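Local coordinates for protein transcriptional regulator (GntR family) (PDB 3DDV) that probably regulates transcription as a GntR-family protein, its UTRA domain likely sensing a small effector molecule and assembling the subunits, at residues S80-G85 / S119-G124; D44-C49 / G136-F141; L35-I40 / E67-F72; V15-S20 / G29-I34; Q89-V94 / A111-R116. All coordinates share one frame; numbering follows the deposited sequence.

Interaction 1: residues S80-G85 / S119-G124; sequences SGHKIG and SYFENG
His82 and Phe121 supply the aromatic part of this contact. Their rings form an offset stack, centroids 4.6 Å apart and planes only 16° from parallel. His82 CB sits over the middle of the same phenyl ring, a CH-pi contact with CB 3.7 Å from the centroid of Phe121. With CG beside its backbone N (chi1 -72°), Phe121 presents that face to the histidine, and it also stacks on Phe127 and touches Leu76 of helix 72-80.

The backbone bonds lie where the strand ends run into the turn and loop. Glu122 N donates to Lys83 O over 2.8 Å in a nearly straight bond, and Gly85 N donates to Tyr120 O. Gly85, with no side chain, sits close against the backbone of Phe121 and Glu122. From Phe121 to Gly124 the chain makes a type I turn, and glycine fits its last position, where phi is positive.

Polar side chains skirt the outside. The aliphatic start of Lys83 runs alongside Glu122 in the same direction, with Lys83 CB 3.3 Å from Glu122 OE1, yet the ammonium ends far from the carboxylate. Asn123 OD1 accepts from Leu125 N. Backbone hydrogen bonds and aromatic stacking therefore hold this strand end, with little help from charge.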
# COMPACT_ATOMS: atom_id res chain seq x y z
N SER B 80 -17.82 -11.51 36.48
CA SER B 80 -18.71 -10.41 36.04
C SER B 80 -20.01 -10.88 35.40
O SER B 80 -20.97 -10.09 35.26
CB SER B 80 -17.97 -9.48 35.08
OG SER B 80 -17.31 -10.25 34.12
N GLY B 81 -20.03 -12.18 35.05
CA GLY B 81 -21.08 -12.75 34.23
C GLY B 81 -21.07 -11.99 32.92
O GLY B 81 -21.98 -11.22 32.62
N HIS B 82 -19.96 -12.12 32.19
CA HIS B 82 -19.80 -11.55 30.86
C HIS B 82 -18.63 -12.30 30.27
O HIS B 82 -17.80 -12.87 30.99
CB HIS B 82 -19.41 -10.08 30.88
CG HIS B 82 -20.53 -9.14 31.18
ND1 HIS B 82 -20.49 -8.26 32.25
CD2 HIS B 82 -21.69 -8.90 30.54
CE1 HIS B 82 -21.60 -7.54 32.26
NE2 HIS B 82 -22.34 -7.90 31.23
N LYS B 83 -18.55 -12.26 28.95
CA LYS B 83 -17.44 -12.87 28.26
C LYS B 83 -16.62 -11.80 27.56
O LYS B 83 -17.15 -10.84 27.00
CB LYS B 83 -17.93 -13.92 27.25
CG LYS B 83 -18.58 -15.15 27.90
CD LYS B 83 -17.57 -15.97 28.74
CE LYS B 83 -18.19 -17.21 29.38
NZ LYS B 83 -17.37 -18.39 28.95
N ILE B 84 -15.31 -11.97 27.65
CA ILE B 84 -14.39 -11.12 26.93
C ILE B 84 -14.61 -11.26 25.40
O ILE B 84 -14.38 -12.33 24.85
CB ILE B 84 -12.91 -11.46 27.33
CG1 ILE B 84 -12.70 -11.13 28.83
CG2 ILE B 84 -11.91 -10.73 26.40
CD1 ILE B 84 -11.30 -11.38 29.35
N GLY B 85 -15.07 -10.20 24.74
CA GLY B 85 -15.35 -10.23 23.30
C GLY B 85 -14.19 -9.77 22.41
O GLY B 85 -13.06 -10.20 22.57
N SER B 119 -10.72 -3.11 24.58
CA SER B 119 -11.25 -4.45 24.62
C SER B 119 -12.68 -4.38 25.06
O SER B 119 -13.06 -3.52 25.88
CB SER B 119 -10.49 -5.33 25.61
OG SER B 119 -9.12 -5.37 25.31
N TYR B 120 -13.48 -5.31 24.55
CA TYR B 120 -14.92 -5.26 24.74
C TYR B 120 -15.49 -6.56 25.27
O TYR B 120 -14.95 -7.64 25.04
CB TYR B 120 -15.58 -4.95 23.39
CG TYR B 120 -15.10 -3.70 22.74
CD1 TYR B 120 -15.82 -2.53 22.86
CD2 TYR B 120 -13.94 -3.69 22.01
CE1 TYR B 120 -15.40 -1.36 22.25
CE2 TYR B 120 -13.49 -2.53 21.41
CZ TYR B 120 -14.23 -1.38 21.53
OH TYR B 120 -13.78 -0.23 20.93
N PHE B 121 -16.64 -6.48 25.93
CA PHE B 121 -17.37 -7.70 26.20
C PHE B 121 -18.07 -8.21 24.92
O PHE B 121 -18.36 -7.43 23.99
CB PHE B 121 -18.39 -7.49 27.34
CG PHE B 121 -17.75 -7.37 28.69
CD1 PHE B 121 -16.65 -8.16 29.04
CD2 PHE B 121 -18.23 -6.46 29.61
CE1 PHE B 121 -16.05 -8.06 30.32
CE2 PHE B 121 -17.64 -6.35 30.88
CZ PHE B 121 -16.56 -7.15 31.23
N GLU B 122 -18.34 -9.51 24.90
CA GLU B 122 -19.19 -10.08 23.85
C GLU B 122 -20.44 -9.26 23.66
O GLU B 122 -21.00 -9.29 22.60
CB GLU B 122 -19.52 -11.55 24.12
CG GLU B 122 -18.26 -12.41 24.01
CD GLU B 122 -18.52 -13.90 23.94
OE1 GLU B 122 -19.59 -14.34 24.44
OE2 GLU B 122 -17.64 -14.63 23.41
N ASN B 123 -20.89 -8.49 24.65
CA ASN B 123 -22.06 -7.68 24.42
C ASN B 123 -21.78 -6.28 23.90
O ASN B 123 -22.67 -5.42 23.92
CB ASN B 123 -22.95 -7.65 25.65
CG ASN B 123 -22.36 -6.84 26.81
OD1 ASN B 123 -21.68 -5.82 26.63
ND2 ASN B 123 -22.65 -7.30 28.03
N GLY B 124 -20.54 -6.03 23.46
CA GLY B 124 -20.17 -4.69 22.91
C GLY B 124 -19.67 -3.62 23.88
O GLY B 124 -19.22 -2.57 23.44
O HOH W 1 -20.90 -10.21 27.42

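Interaction 2: residues D44-C49 / G136-F141; sequences DDIPIC and GSRFEF
Ile46, Pro47 and Ile48 receive the side chain of Arg138, which reaches across from the loop 136-141. This arginine forms the close part of the contact. Extended from CG to NE, its chain spans the gap and sets the guanidinium at the start of strand 46-56, where Ile46 CG2 lies over one face, 3.4 Å from Arg138 NH1. At the guanidinium edge NH1 points to Pro47 O, a doubtful bond because the modelled separation is too short. Proline cannot donate through its nitrogen, but its carbonyl remains a good acceptor. Arg138 NH1 also donates to Leu104 O, the more reliable of its two bonds.

The other half is looser and mainly apolar. Ile48 CG2 approaches Phe139 CD1 at 3.9 Å, the two side chains crossing at about a right angle. Phe139 CG is anti to the backbone N (chi1 -176°), which carries the ring toward the isoleucine; the same ring stacks on Tyr134. Ile46 stands at the exposed margin.

Ile48 and Cys49 both face Arg41, a classic beta bulge between strands 46-56 and 34-43. The loop leaves strand 126-135, is tied to the end of helix 98-104 by Arg138, and goes on to the subunit interface, where Glu140 forms a salt bridge with Arg114 of the second subunit.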
# COMPACT_ATOMS: atom_id res chain seq x y z
N ASP B 44 14.01 -10.70 33.00
CA ASP B 44 15.38 -10.88 33.46
C ASP B 44 15.80 -9.54 34.08
O ASP B 44 16.84 -8.98 33.77
CB ASP B 44 16.29 -11.30 32.27
CG ASP B 44 15.73 -12.53 31.46
OD1 ASP B 44 15.51 -13.58 32.12
OD2 ASP B 44 15.51 -12.45 30.20
N ASP B 45 14.92 -9.00 34.91
CA ASP B 45 15.13 -7.71 35.58
C ASP B 45 15.41 -6.47 34.75
O ASP B 45 15.75 -5.41 35.30
CB ASP B 45 16.17 -7.86 36.69
CG ASP B 45 15.51 -7.92 38.07
OD1 ASP B 45 14.76 -6.94 38.44
OD2 ASP B 45 15.71 -8.97 38.75
N ILE B 46 15.21 -6.56 33.45
CA ILE B 46 15.26 -5.38 32.61
C ILE B 46 13.82 -5.04 32.22
O ILE B 46 13.05 -5.94 31.84
CB ILE B 46 16.15 -5.60 31.39
CG1 ILE B 46 17.42 -6.41 31.79
CG2 ILE B 46 16.44 -4.25 30.69
CD1 ILE B 46 18.40 -6.74 30.62
N PRO B 47 13.42 -3.77 32.36
CA PRO B 47 12.07 -3.38 31.99
C PRO B 47 11.84 -3.50 30.50
O PRO B 47 12.59 -2.96 29.73
CB PRO B 47 11.98 -1.90 32.40
CG PRO B 47 13.32 -1.47 32.76
CD PRO B 47 14.21 -2.65 32.91
N ILE B 48 10.78 -4.19 30.11
CA ILE B 48 10.38 -4.31 28.72
C ILE B 48 9.38 -3.22 28.36
O ILE B 48 9.37 -2.73 27.24
CB ILE B 48 9.70 -5.67 28.46
CG1 ILE B 48 10.57 -6.83 28.97
CG2 ILE B 48 9.51 -5.88 27.00
CD1 ILE B 48 12.02 -6.90 28.37
N CYS B 49 8.51 -2.82 29.29
CA CYS B 49 7.36 -2.03 28.90
C CYS B 49 6.66 -1.28 30.02
O CYS B 49 6.72 -1.62 31.19
CB CYS B 49 6.36 -2.95 28.18
SG CYS B 49 5.48 -4.10 29.21
N GLY B 136 11.86 -0.51 22.12
CA GLY B 136 11.92 -1.07 20.79
C GLY B 136 12.93 -2.20 20.69
O GLY B 136 12.61 -3.29 20.22
N SER B 137 14.12 -1.91 21.21
CA SER B 137 15.27 -2.77 21.11
C SER B 137 15.11 -4.05 21.94
O SER B 137 15.70 -5.07 21.63
CB SER B 137 16.46 -1.99 21.63
OG SER B 137 16.47 -2.07 23.04
N ARG B 138 14.27 -4.00 22.95
CA ARG B 138 14.06 -5.13 23.80
C ARG B 138 12.80 -5.87 23.48
O ARG B 138 12.46 -6.79 24.18
CB ARG B 138 14.02 -4.70 25.25
CG ARG B 138 15.21 -3.93 25.69
CD ARG B 138 15.19 -3.71 27.17
NE ARG B 138 16.01 -2.58 27.55
CZ ARG B 138 15.68 -1.71 28.48
NH1 ARG B 138 14.54 -1.84 29.13
NH2 ARG B 138 16.48 -0.70 28.76
N PHE B 139 12.09 -5.49 22.44
CA PHE B 139 10.80 -6.10 22.21
C PHE B 139 10.45 -6.35 20.76
O PHE B 139 10.89 -5.65 19.90
CB PHE B 139 9.73 -5.24 22.86
CG PHE B 139 8.37 -5.80 22.77
CD1 PHE B 139 8.01 -6.85 23.54
CD2 PHE B 139 7.45 -5.29 21.92
CE1 PHE B 139 6.77 -7.36 23.46
CE2 PHE B 139 6.21 -5.81 21.85
CZ PHE B 139 5.88 -6.84 22.62
N GLU B 140 9.64 -7.36 20.53
CA GLU B 140 9.03 -7.68 19.26
C GLU B 140 7.59 -8.09 19.42
O GLU B 140 7.30 -8.95 20.18
CB GLU B 140 9.76 -8.89 18.64
CG GLU B 140 11.21 -8.67 18.27
CD GLU B 140 11.41 -7.62 17.17
OE1 GLU B 140 10.65 -7.61 16.17
OE2 GLU B 140 12.34 -6.80 17.30
N PHE B 141 6.67 -7.56 18.65
CA PHE B 141 5.27 -7.91 18.79
C PHE B 141 4.98 -8.95 17.73
O PHE B 141 5.22 -8.73 16.55
CB PHE B 141 4.49 -6.62 18.65
CG PHE B 141 3.00 -6.74 18.66
CD1 PHE B 141 2.31 -7.26 17.58
CD2 PHE B 141 2.27 -6.19 19.70
CE1 PHE B 141 0.91 -7.29 17.56
CE2 PHE B 141 0.90 -6.25 19.72
CZ PHE B 141 0.21 -6.79 18.64

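Interaction 3: residues L35-I40 / E67-F72; sequences LRMERI and EITNSF
Leu35 and Ile68 meet tip to tip where helix 65-70 packs on strand 34-43 of the antiparallel sheet of the UTRA domain. Alternate residues of the strand, Leu35, Met37 and Arg39, turn toward the helix, while Arg36 and Glu38 point to the other face of the sheet. Leu35 CD2 lies 3.8 Å from Ile68 CD1, and the branched, apolar ends of both residues suit a buried site that Tyr13 and Val60 help to enclose.

Two residues along the strand, Met37 crosses Thr69 obliquely. The bend at chi3 (-79°) swings its methyl back, so that CE lies 3.4 Å from Thr69 CG2 and, at the same time, over the centre of the Arg39 guanidinium. A flexible thioether serves well between the threonine methyl and the flat face of a charged group.

Arg39 is bent at chi2 and chi3 and turns its end toward the last turn of the helix. Its NE is engaged by Glu51 in a salt bridge, which helps fix the rotation of the guanidinium and probably balances its buried charge. The two terminal nitrogens grip one carbonyl end-on: Thr69 O lies in the guanidinium plane, 3.1 Å from Arg39 NH1 and equally far from Arg39 NH2, the latter directed at a lone pair.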
# COMPACT_ATOMS: atom_id res chain seq x y z
N LEU B 35 -10.80 3.31 36.88
CA LEU B 35 -9.62 2.94 37.64
C LEU B 35 -8.46 3.14 36.71
O LEU B 35 -8.48 2.67 35.59
CB LEU B 35 -9.68 1.48 38.06
CG LEU B 35 -8.48 1.02 38.89
CD1 LEU B 35 -8.47 1.83 40.23
CD2 LEU B 35 -8.52 -0.48 39.15
N ARG B 36 -7.45 3.86 37.14
CA ARG B 36 -6.36 4.13 36.26
C ARG B 36 -5.15 3.59 36.91
O ARG B 36 -4.90 3.89 38.08
CB ARG B 36 -6.18 5.60 36.12
CG ARG B 36 -5.44 5.94 34.88
CD ARG B 36 -4.36 6.94 35.10
NE ARG B 36 -4.15 7.61 33.86
CZ ARG B 36 -4.97 8.54 33.38
NH1 ARG B 36 -6.06 8.96 34.09
NH2 ARG B 36 -4.68 9.08 32.17
N MET B 37 -4.44 2.75 36.19
CA MET B 37 -3.26 2.09 36.74
C MET B 37 -2.12 2.06 35.74
O MET B 37 -2.34 1.99 34.52
CB MET B 37 -3.58 0.71 37.29
CG MET B 37 -3.89 -0.41 36.31
SD MET B 37 -3.79 -2.03 37.14
CE MET B 37 -2.01 -2.30 37.19
N GLU B 38 -0.93 2.25 36.27
CA GLU B 38 0.30 2.37 35.49
C GLU B 38 1.23 1.31 35.98
O GLU B 38 1.32 1.11 37.20
CB GLU B 38 0.96 3.70 35.74
CG GLU B 38 0.30 4.80 35.02
CD GLU B 38 0.82 6.15 35.38
OE1 GLU B 38 1.79 6.28 36.16
OE2 GLU B 38 0.21 7.09 34.88
N ARG B 39 1.97 0.69 35.08
CA ARG B 39 2.66 -0.52 35.42
C ARG B 39 3.89 -0.72 34.52
O ARG B 39 3.81 -0.49 33.33
CB ARG B 39 1.64 -1.63 35.23
CG ARG B 39 2.05 -3.00 35.59
CD ARG B 39 1.68 -4.03 34.47
NE ARG B 39 0.23 -4.28 34.36
CZ ARG B 39 -0.47 -5.10 35.16
NH1 ARG B 39 0.12 -5.77 36.16
NH2 ARG B 39 -1.77 -5.24 34.95
N ILE B 40 5.02 -1.09 35.12
CA ILE B 40 6.23 -1.54 34.39
C ILE B 40 6.39 -3.06 34.52
O ILE B 40 6.22 -3.60 35.59
CB ILE B 40 7.51 -0.85 34.93
CG1 ILE B 40 7.28 0.66 35.07
CG2 ILE B 40 8.66 -1.11 34.03
CD1 ILE B 40 8.43 1.42 35.62
N GLU B 67 -6.38 -9.01 42.32
CA GLU B 67 -7.19 -9.56 41.24
C GLU B 67 -7.03 -8.64 40.06
O GLU B 67 -6.64 -9.07 38.99
CB GLU B 67 -8.67 -9.63 41.59
CG GLU B 67 -9.04 -10.68 42.59
CD GLU B 67 -10.45 -10.49 43.17
OE1 GLU B 67 -10.76 -9.37 43.61
OE2 GLU B 67 -11.24 -11.46 43.21
N ILE B 68 -7.31 -7.36 40.28
CA ILE B 68 -7.22 -6.40 39.17
C ILE B 68 -5.84 -6.36 38.56
O ILE B 68 -5.74 -6.28 37.35
CB ILE B 68 -7.65 -4.99 39.57
CG1 ILE B 68 -9.15 -5.01 39.90
CG2 ILE B 68 -7.32 -4.03 38.44
CD1 ILE B 68 -9.72 -3.78 40.60
N THR B 69 -4.80 -6.42 39.37
CA THR B 69 -3.45 -6.24 38.88
C THR B 69 -2.89 -7.47 38.22
O THR B 69 -2.28 -7.36 37.17
CB THR B 69 -2.48 -5.71 39.96
OG1 THR B 69 -2.91 -6.13 41.25
CG2 THR B 69 -2.46 -4.18 39.95
N ASN B 70 -3.14 -8.65 38.79
CA ASN B 70 -2.53 -9.90 38.26
C ASN B 70 -3.50 -10.88 37.56
O ASN B 70 -3.05 -11.80 36.89
CB ASN B 70 -1.82 -10.69 39.38
CG ASN B 70 -1.13 -9.79 40.41
OD1 ASN B 70 -1.61 -9.64 41.55
ND2 ASN B 70 -0.03 -9.15 40.00
N SER B 71 -4.81 -10.73 37.72
CA SER B 71 -5.73 -11.78 37.27
C SER B 71 -6.91 -11.15 36.57
O SER B 71 -8.06 -11.60 36.71
CB SER B 71 -6.22 -12.55 38.50
OG SER B 71 -5.15 -12.83 39.39
N PHE B 72 -6.64 -10.09 35.83
CA PHE B 72 -7.73 -9.22 35.41
C PHE B 72 -8.72 -9.98 34.54
O PHE B 72 -9.93 -9.99 34.81
CB PHE B 72 -7.18 -8.00 34.66
CG PHE B 72 -8.25 -7.04 34.24
CD1 PHE B 72 -9.33 -6.76 35.07
CD2 PHE B 72 -8.16 -6.41 33.01
CE1 PHE B 72 -10.31 -5.88 34.69
CE2 PHE B 72 -9.13 -5.51 32.62
CZ PHE B 72 -10.21 -5.25 33.47

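Interaction 4: residues V15-S20 / G29-I34; sequences VAKPSS and GPEDSI
Lys17 and Glu31 close the outer side of this contact with a salt bridge. Both chains depart from full extension: the lysine is bent at chi2, chi3 and chi4, the glutamate at chi2 (-58°), and they cross to bring Lys17 NZ within 2.8 Å of Glu31 OE1. The ammonium comes from the syn side, somewhat out of the carboxylate plane.

On the inner side Ile34 holds CG1 between its backbone N and carbonyl carbon (chi1 59°). That torsion lays CG1 against Ala16 O, at 3.3 Å, and lets CG2 reach Pro18 CB at 4.0 Å. The ring of Pro18 lies over the turn, its CG 3.5 Å from Gly29 O, and also touches Met23 of helix 20-26. Val15 CG1 rests against Ser33 CB.

Between these side chains Ala16 and Ile34 form an antiparallel hydrogen-bonded pair, Ala16 N to Ile34 O at 3.0 Å and Ile34 N to Ala16 O at 2.9 Å. Gly29 to Asp32 is a type II turn; Pro30, its phi fixed by the ring, suits the second position, and Gly29 N meets Asp32 OD2 from above the carboxylate plane.

Strand pairing and apolar contacts thus join the two ends of the helical connection 20-26, while the ion pair, set among exposed residues, probably contributes more modestly.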
# COMPACT_ATOMS: atom_id res chain seq x y z
N VAL B 15 -8.43 6.03 41.36
CA VAL B 15 -9.67 6.29 40.70
C VAL B 15 -9.74 7.75 40.25
O VAL B 15 -9.36 8.66 40.96
CB VAL B 15 -10.80 5.97 41.66
CG1 VAL B 15 -12.11 6.36 41.11
CG2 VAL B 15 -10.78 4.50 41.96
N ALA B 16 -10.24 7.96 39.05
CA ALA B 16 -10.30 9.30 38.48
C ALA B 16 -11.55 9.41 37.65
O ALA B 16 -12.15 8.40 37.29
CB ALA B 16 -9.11 9.55 37.62
N LYS B 17 -11.96 10.63 37.38
CA LYS B 17 -13.03 10.82 36.44
C LYS B 17 -12.30 10.80 35.10
O LYS B 17 -11.15 11.17 35.01
CB LYS B 17 -13.85 12.09 36.77
CG LYS B 17 -14.34 12.04 38.23
CD LYS B 17 -15.73 12.52 38.51
CE LYS B 17 -15.81 14.10 38.39
NZ LYS B 17 -16.74 14.83 39.37
N PRO B 18 -12.94 10.31 34.07
CA PRO B 18 -12.19 10.03 32.88
C PRO B 18 -11.82 11.28 32.10
O PRO B 18 -12.56 12.23 32.12
CB PRO B 18 -13.17 9.19 32.05
CG PRO B 18 -14.52 9.69 32.50
CD PRO B 18 -14.37 9.99 33.93
N SER B 19 -10.70 11.23 31.40
CA SER B 19 -10.35 12.22 30.39
C SER B 19 -11.22 12.07 29.10
O SER B 19 -11.98 11.10 28.95
CB SER B 19 -8.89 12.01 30.01
OG SER B 19 -8.76 10.85 29.19
N SER B 20 -11.09 12.99 28.16
CA SER B 20 -11.84 12.86 26.90
C SER B 20 -11.59 11.54 26.16
O SER B 20 -12.53 10.85 25.72
CB SER B 20 -11.48 14.00 25.96
OG SER B 20 -11.48 15.21 26.71
N GLY B 29 -19.52 8.74 30.26
CA GLY B 29 -19.77 10.16 30.40
C GLY B 29 -18.74 10.72 31.34
O GLY B 29 -18.01 9.96 32.04
N PRO B 30 -18.69 12.05 31.41
CA PRO B 30 -17.79 12.60 32.40
C PRO B 30 -18.47 12.12 33.65
O PRO B 30 -19.67 11.76 33.59
CB PRO B 30 -17.96 14.11 32.22
CG PRO B 30 -19.40 14.26 31.75
CD PRO B 30 -19.53 13.09 30.79
N GLU B 31 -17.77 12.05 34.77
CA GLU B 31 -18.46 11.60 35.99
C GLU B 31 -18.61 10.10 36.17
O GLU B 31 -18.88 9.69 37.27
CB GLU B 31 -19.86 12.25 36.19
CG GLU B 31 -19.92 13.79 35.99
CD GLU B 31 -18.97 14.52 36.92
OE1 GLU B 31 -19.17 14.36 38.15
OE2 GLU B 31 -18.00 15.19 36.43
N ASP B 32 -18.46 9.28 35.13
CA ASP B 32 -18.25 7.84 35.37
C ASP B 32 -16.79 7.60 35.75
O ASP B 32 -15.90 7.71 34.93
CB ASP B 32 -18.59 6.95 34.17
CG ASP B 32 -20.03 7.09 33.71
OD1 ASP B 32 -20.92 7.34 34.55
OD2 ASP B 32 -20.26 6.93 32.47
N SER B 33 -16.54 7.23 36.99
CA SER B 33 -15.19 6.93 37.41
C SER B 33 -14.61 5.77 36.65
O SER B 33 -15.32 4.84 36.25
CB SER B 33 -15.19 6.56 38.87
OG SER B 33 -15.66 7.68 39.59
N ILE B 34 -13.29 5.85 36.49
CA ILE B 34 -12.46 4.79 35.93
C ILE B 34 -11.36 4.50 36.95
O ILE B 34 -11.06 5.32 37.80
CB ILE B 34 -11.81 5.23 34.63
CG1 ILE B 34 -10.94 6.49 34.88
CG2 ILE B 34 -12.88 5.50 33.57
CD1 ILE B 34 -9.57 6.53 34.16

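Interaction 5: residues Q89-V94 / A111-R116; sequences QTISAV and AILRVR
Ala111 leads into Ile112, which faces Val94 in an antiparallel hydrogen-bonded pair. Ile112 N donates to Val94 O and Val94 N to Ile112 O, the latter over 2.8 Å, and the isoleucine side chain continues away to Ile100 and Leu104 of helix 98-104.

Leu113 follows on the face of Ile91, Ala93 and Val115, opposite Ala93 in a non-hydrogen-bonded pair. With CG anti to the backbone N (chi1 180°), its CD1 comes 3.5 Å from Ile91 CG2, the two side chains crossing at a slant beside Phe141. Across the interface it meets Leu113 of the second subunit, where apolar bulk is well placed.

Arg114 pairs with Ser92 through two backbone bonds, of which Arg114 N to Ser92 O measures 2.7 Å. Its chain, bent at chi3 (86°), folds over the serine, so that Ser92 OG lies over one guanidinium face and Arg116 NH2 over the opposite one. Water 2 joins Thr90 O, Ser92 OG and Arg114 NE, a compact polar bridge.

Val115 returns to the face of Ile91 and Leu113, its CG1 4.0 Å from Gln89 CG. Arg116 ends the run, bonded to Thr90 both ways, Thr90 N to Arg116 O at 2.9 Å; its side chain lies about 4 Å from a bound magnesium ion.

The N-to-C directions of the two short segments stand at 154°, as in a twisted antiparallel sheet, and residues 89-91 pair with a strand of the second subunit, continuing that sheet across the interface.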
# COMPACT_ATOMS: atom_id res chain seq x y z
N GLN B 89 -6.42 -2.87 18.26
CA GLN B 89 -5.10 -2.42 18.60
C GLN B 89 -4.60 -1.49 17.52
O GLN B 89 -4.87 -1.69 16.36
CB GLN B 89 -4.17 -3.62 18.67
CG GLN B 89 -4.23 -4.37 19.94
CD GLN B 89 -3.56 -5.70 19.83
OE1 GLN B 89 -3.63 -6.34 18.76
NE2 GLN B 89 -2.91 -6.16 20.92
N THR B 90 -3.84 -0.49 17.92
CA THR B 90 -3.28 0.46 16.98
C THR B 90 -1.83 0.57 17.35
O THR B 90 -1.50 0.99 18.46
CB THR B 90 -3.98 1.82 17.06
OG1 THR B 90 -5.39 1.62 16.93
CG2 THR B 90 -3.52 2.78 15.93
N ILE B 91 -0.98 0.15 16.43
CA ILE B 91 0.45 0.06 16.66
C ILE B 91 1.17 1.19 15.97
O ILE B 91 0.98 1.41 14.80
CB ILE B 91 0.97 -1.26 16.13
CG1 ILE B 91 0.15 -2.40 16.72
CG2 ILE B 91 2.45 -1.42 16.47
CD1 ILE B 91 0.57 -3.70 16.17
N SER B 92 1.98 1.93 16.72
CA SER B 92 2.78 3.00 16.13
C SER B 92 4.12 3.01 16.80
O SER B 92 4.36 2.28 17.73
CB SER B 92 2.08 4.34 16.33
OG SER B 92 1.79 4.54 17.70
N ALA B 93 4.99 3.87 16.30
CA ALA B 93 6.34 4.03 16.78
C ALA B 93 6.51 5.46 17.29
O ALA B 93 6.09 6.39 16.64
CB ALA B 93 7.27 3.78 15.66
N VAL B 94 7.12 5.63 18.44
CA VAL B 94 7.26 6.93 19.07
C VAL B 94 8.60 7.04 19.79
O VAL B 94 9.16 6.07 20.23
CB VAL B 94 6.12 7.14 20.07
CG1 VAL B 94 6.37 8.31 20.93
CG2 VAL B 94 4.82 7.35 19.29
N ALA B 111 13.62 4.53 20.76
CA ALA B 111 12.51 4.08 19.93
C ALA B 111 11.50 3.26 20.69
O ALA B 111 11.85 2.20 21.25
CB ALA B 111 13.06 3.24 18.78
N ILE B 112 10.24 3.69 20.65
CA ILE B 112 9.16 3.01 21.40
C ILE B 112 8.13 2.45 20.48
O ILE B 112 7.69 3.11 19.56
CB ILE B 112 8.42 3.97 22.35
CG1 ILE B 112 9.34 4.43 23.51
CG2 ILE B 112 7.17 3.31 22.83
CD1 ILE B 112 9.84 3.33 24.44
N LEU B 113 7.75 1.20 20.71
CA LEU B 113 6.65 0.61 19.98
C LEU B 113 5.46 0.83 20.87
O LEU B 113 5.43 0.36 22.02
CB LEU B 113 6.83 -0.90 19.74
CG LEU B 113 5.63 -1.44 18.97
CD1 LEU B 113 5.83 -1.09 17.49
CD2 LEU B 113 5.40 -2.88 19.16
N ARG B 114 4.47 1.53 20.33
CA ARG B 114 3.31 1.89 21.11
C ARG B 114 2.13 1.12 20.66
O ARG B 114 1.81 1.09 19.50
CB ARG B 114 2.96 3.33 20.92
CG ARG B 114 1.89 3.76 21.92
CD ARG B 114 1.81 5.24 22.06
NE ARG B 114 0.94 5.68 21.03
CZ ARG B 114 1.03 6.85 20.41
NH1 ARG B 114 2.00 7.70 20.76
NH2 ARG B 114 0.17 7.18 19.44
N VAL B 115 1.45 0.53 21.62
CA VAL B 115 0.21 -0.15 21.32
C VAL B 115 -0.87 0.45 22.17
O VAL B 115 -0.74 0.49 23.38
CB VAL B 115 0.29 -1.66 21.62
CG1 VAL B 115 -0.99 -2.36 21.17
CG2 VAL B 115 1.48 -2.21 20.96
N ARG B 116 -1.92 0.91 21.54
CA ARG B 116 -3.09 1.31 22.24
C ARG B 116 -4.18 0.33 21.89
O ARG B 116 -4.42 0.05 20.72
CB ARG B 116 -3.54 2.68 21.76
CG ARG B 116 -2.59 3.84 22.04
CD ARG B 116 -3.40 5.04 22.06
NE ARG B 116 -2.77 6.26 21.57
CZ ARG B 116 -2.13 7.12 22.34
NH1 ARG B 116 -1.92 6.87 23.67
NH2 ARG B 116 -1.65 8.21 21.77
O HOH W 2 -0.18 3.39 18.95

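Overall arrangement
All five contacts build on one antiparallel sheet, whose strands run in the order 8-16, 34-43, 46-56, 126-135, 111-121, 84-95. Along the chain interaction 4 closes first, then interaction 3, which touches it through Leu35 and Val15. Interaction 2 crosses interaction 3 along the chain, packs against it through Ile40 and Pro47, and encloses interactions 1 and 5, the latter nested within the former. Interactions 1 and 5 use the same two strands, with centres 25 Å apart. Interactions 2 and 5, 13 Å apart between centres, touch, whereas interactions 2 and 4 lie about 31 Å apart between centres. Of the five, interactions 2 and 5 meet the second subunit, which extends the sheet beyond strand 84-95.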